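Local atomic coordinates of DUF5348 domain-containing protein (Ruminococcus gnavus, PDB entry 3NRL), a protein that is of unknown function, an all-beta member of the DUF5348 family that assembles with a second copy of itself. Residues I20-D23 with L24-Y28. Residues are numbered along the deposited sequence; the frame is centred on the assembly and turned at random.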
loop_
_atom_site.group_PDB
_atom_site.type_symbol
_atom_site.label_atom_id
_atom_site.label_comp_id
_atom_site.label_asym_id
_atom_site.label_seq_id
_atom_site.Cartn_x
_atom_site.Cartn_y
_atom_site.Cartn_z
ATOM N N ILE A 20 8.153 -2.609 -0.357
ATOM C CA ILE A 20 7.478 -2.709 0.921
ATOM C C ILE A 20 7.827 -1.544 1.829
ATOM O O ILE A 20 8.998 -1.255 2.064
ATOM C CB ILE A 20 7.859 -4.007 1.639
ATOM C CG1 ILE A 20 7.370 -5.212 0.825
ATOM C CG2 ILE A 20 7.271 -4.016 3.040
ATOM C CD1 ILE A 20 7.855 -6.535 1.347
ATOM N N ARG A 21 6.800 -0.870 2.328
ATOM C CA ARG A 21 7.005 0.243 3.238
ATOM C C ARG A 21 6.836 -0.289 4.657
ATOM O O ARG A 21 5.751 -0.742 5.031
ATOM C CB ARG A 21 5.983 1.347 2.991
ATOM C CG ARG A 21 6.050 2.432 4.053
ATOM C CD ARG A 21 4.704 3.093 4.256
ATOM N NE ARG A 21 4.432 4.113 3.254
ATOM C CZ ARG A 21 5.175 5.202 3.089
ATOM N NH1 ARG A 21 6.234 5.391 3.864
ATOM N NH2 ARG A 21 4.847 6.103 2.169
ATOM N N PHE A 22 7.908 -0.232 5.442
ATOM C CA PHE A 22 7.872 -0.716 6.816
ATOM C C PHE A 22 7.558 0.401 7.802
ATOM O O PHE A 22 6.864 0.190 8.796
ATOM C CB PHE A 22 9.215 -1.340 7.197
ATOM C CG PHE A 22 9.539 -2.594 6.445
ATOM C CD1 PHE A 22 8.747 -3.728 6.580
ATOM C CD2 PHE A 22 10.651 -2.650 5.614
ATOM C CE1 PHE A 22 9.058 -4.902 5.898
ATOM C CE2 PHE A 22 10.972 -3.818 4.927
ATOM C CZ PHE A 22 10.174 -4.946 5.070
ATOM N N ASP A 23 8.078 1.587 7.521
ATOM C CA ASP A 23 7.875 2.729 8.399
ATOM C C ASP A 23 7.601 3.961 7.553
ATOM O O ASP A 23 7.666 3.906 6.325
ATOM C CB ASP A 23 9.130 2.949 9.250
ATOM C CG ASP A 23 8.809 3.322 10.678
ATOM O OD1 ASP A 23 8.059 4.300 10.885
ATOM O OD2 ASP A 23 9.312 2.639 11.595
ATOM N N LEU A 24 7.302 5.074 8.210
ATOM C CA LEU A 24 7.023 6.318 7.508
ATOM C C LEU A 24 8.117 6.616 6.479
ATOM O O LEU A 24 7.834 7.095 5.380
ATOM C CB LEU A 24 6.911 7.467 8.516
ATOM C CG LEU A 24 6.365 8.800 8.005
ATOM C CD1 LEU A 24 5.015 8.585 7.342
ATOM C CD2 LEU A 24 6.241 9.776 9.168
ATOM N N GLU A 25 9.364 6.317 6.832
ATOM C CA GLU A 25 10.487 6.553 5.929
ATOM C C GLU A 25 11.465 5.382 5.887
ATOM O O GLU A 25 12.680 5.573 5.849
ATOM C CB GLU A 25 11.232 7.829 6.328
ATOM C CG GLU A 25 10.533 9.111 5.908
ATOM C CD GLU A 25 10.305 9.182 4.407
ATOM O OE1 GLU A 25 11.281 9.006 3.645
ATOM O OE2 GLU A 25 9.151 9.418 3.989
ATOM N N SER A 26 10.924 4.170 5.889
ATOM C CA SER A 26 11.738 2.960 5.843
ATOM C C SER A 26 11.134 2.025 4.803
ATOM O O SER A 26 10.016 1.539 4.978
ATOM C CB SER A 26 11.746 2.286 7.215
ATOM O OG SER A 26 12.459 1.063 7.174
ATOM N N PHE A 27 11.880 1.781 3.726
ATOM C CA PHE A 27 11.422 0.926 2.635
ATOM C C PHE A 27 12.364 -0.255 2.422
ATOM O O PHE A 27 13.543 -0.184 2.766
ATOM C CB PHE A 27 11.336 1.749 1.346
ATOM C CG PHE A 27 10.371 2.900 1.424
ATOM C CD1 PHE A 27 9.089 2.787 0.898
ATOM C CD2 PHE A 27 10.739 4.095 2.036
ATOM C CE1 PHE A 27 8.185 3.842 0.977
ATOM C CE2 PHE A 27 9.841 5.160 2.122
ATOM C CZ PHE A 27 8.560 5.033 1.590
ATOM N N TYR A 28 11.845 -1.338 1.849
ATOM C CA TYR A 28 12.659 -2.525 1.599
ATOM C C TYR A 28 13.696 -2.257 0.506
ATOM O O TYR A 28 14.814 -2.768 0.564
ATOM C CB TYR A 28 11.770 -3.707 1.195
ATOM C CG TYR A 28 12.536 -4.986 0.950
ATOM C CD1 TYR A 28 13.187 -5.642 1.994
ATOM C CD2 TYR A 28 12.633 -5.529 -0.329
ATOM C CE1 TYR A 28 13.919 -6.805 1.769
ATOM C CE2 TYR A 28 13.362 -6.693 -0.564
ATOM C CZ TYR A 28 14.002 -7.323 0.487
ATOM O OH TYR A 28 14.741 -8.460 0.262
#
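A classic beta bulge, formed where Phe22 and Asp23 both face Ser26, shapes the tight end of the beta hairpin made by strands 17-23 and 26-27. Ser26 O takes two backbone donors: Phe22 N at 2.8 Å, nearly in line with the C=O bond, and Asp23 N at 3.2 Å on a lone pair. Further down the hairpin, Tyr28 N donates to Ile20 O (2.9 Å). At the turn, Asp23 OD1 accepts from Leu24 N through its anti lone pair (2.9 Å), and Ser26 N returns a weak bond to Asp23 O. On the face shared with Phe27, the Arg21 side chain leaves with CG anti to its own N (chi1 172°), then bends at chi3, which brings NH1 back over the turn. There NH1 donates to Asp23 O in the guanidinium plane (3.2 Å) and more weakly to Leu24 O. The ring of Phe27 runs alongside, its CZ 3.3 Å from Arg21 NH1, with the two planes 53° apart. With a leucine in place of Arg21, the turn carbonyls would probably lose their side-chain donor and the Phe27 ring its flat, charged neighbour. On the other face the Phe22 ring lies over Ile20 CG2, while its CE2 meets Tyr28 CB at 3.8 Å. The hairpin borders strand 6-12, where Arg21 pairs with Thr8 through backbone bonds; Met73 packs against Ile20, Phe22 and Tyr28, whose hydroxyl bonds Glu35. The turn abuts the second subunit, whose Ser64 bonds Glu25 and whose Val41 packs on Leu24.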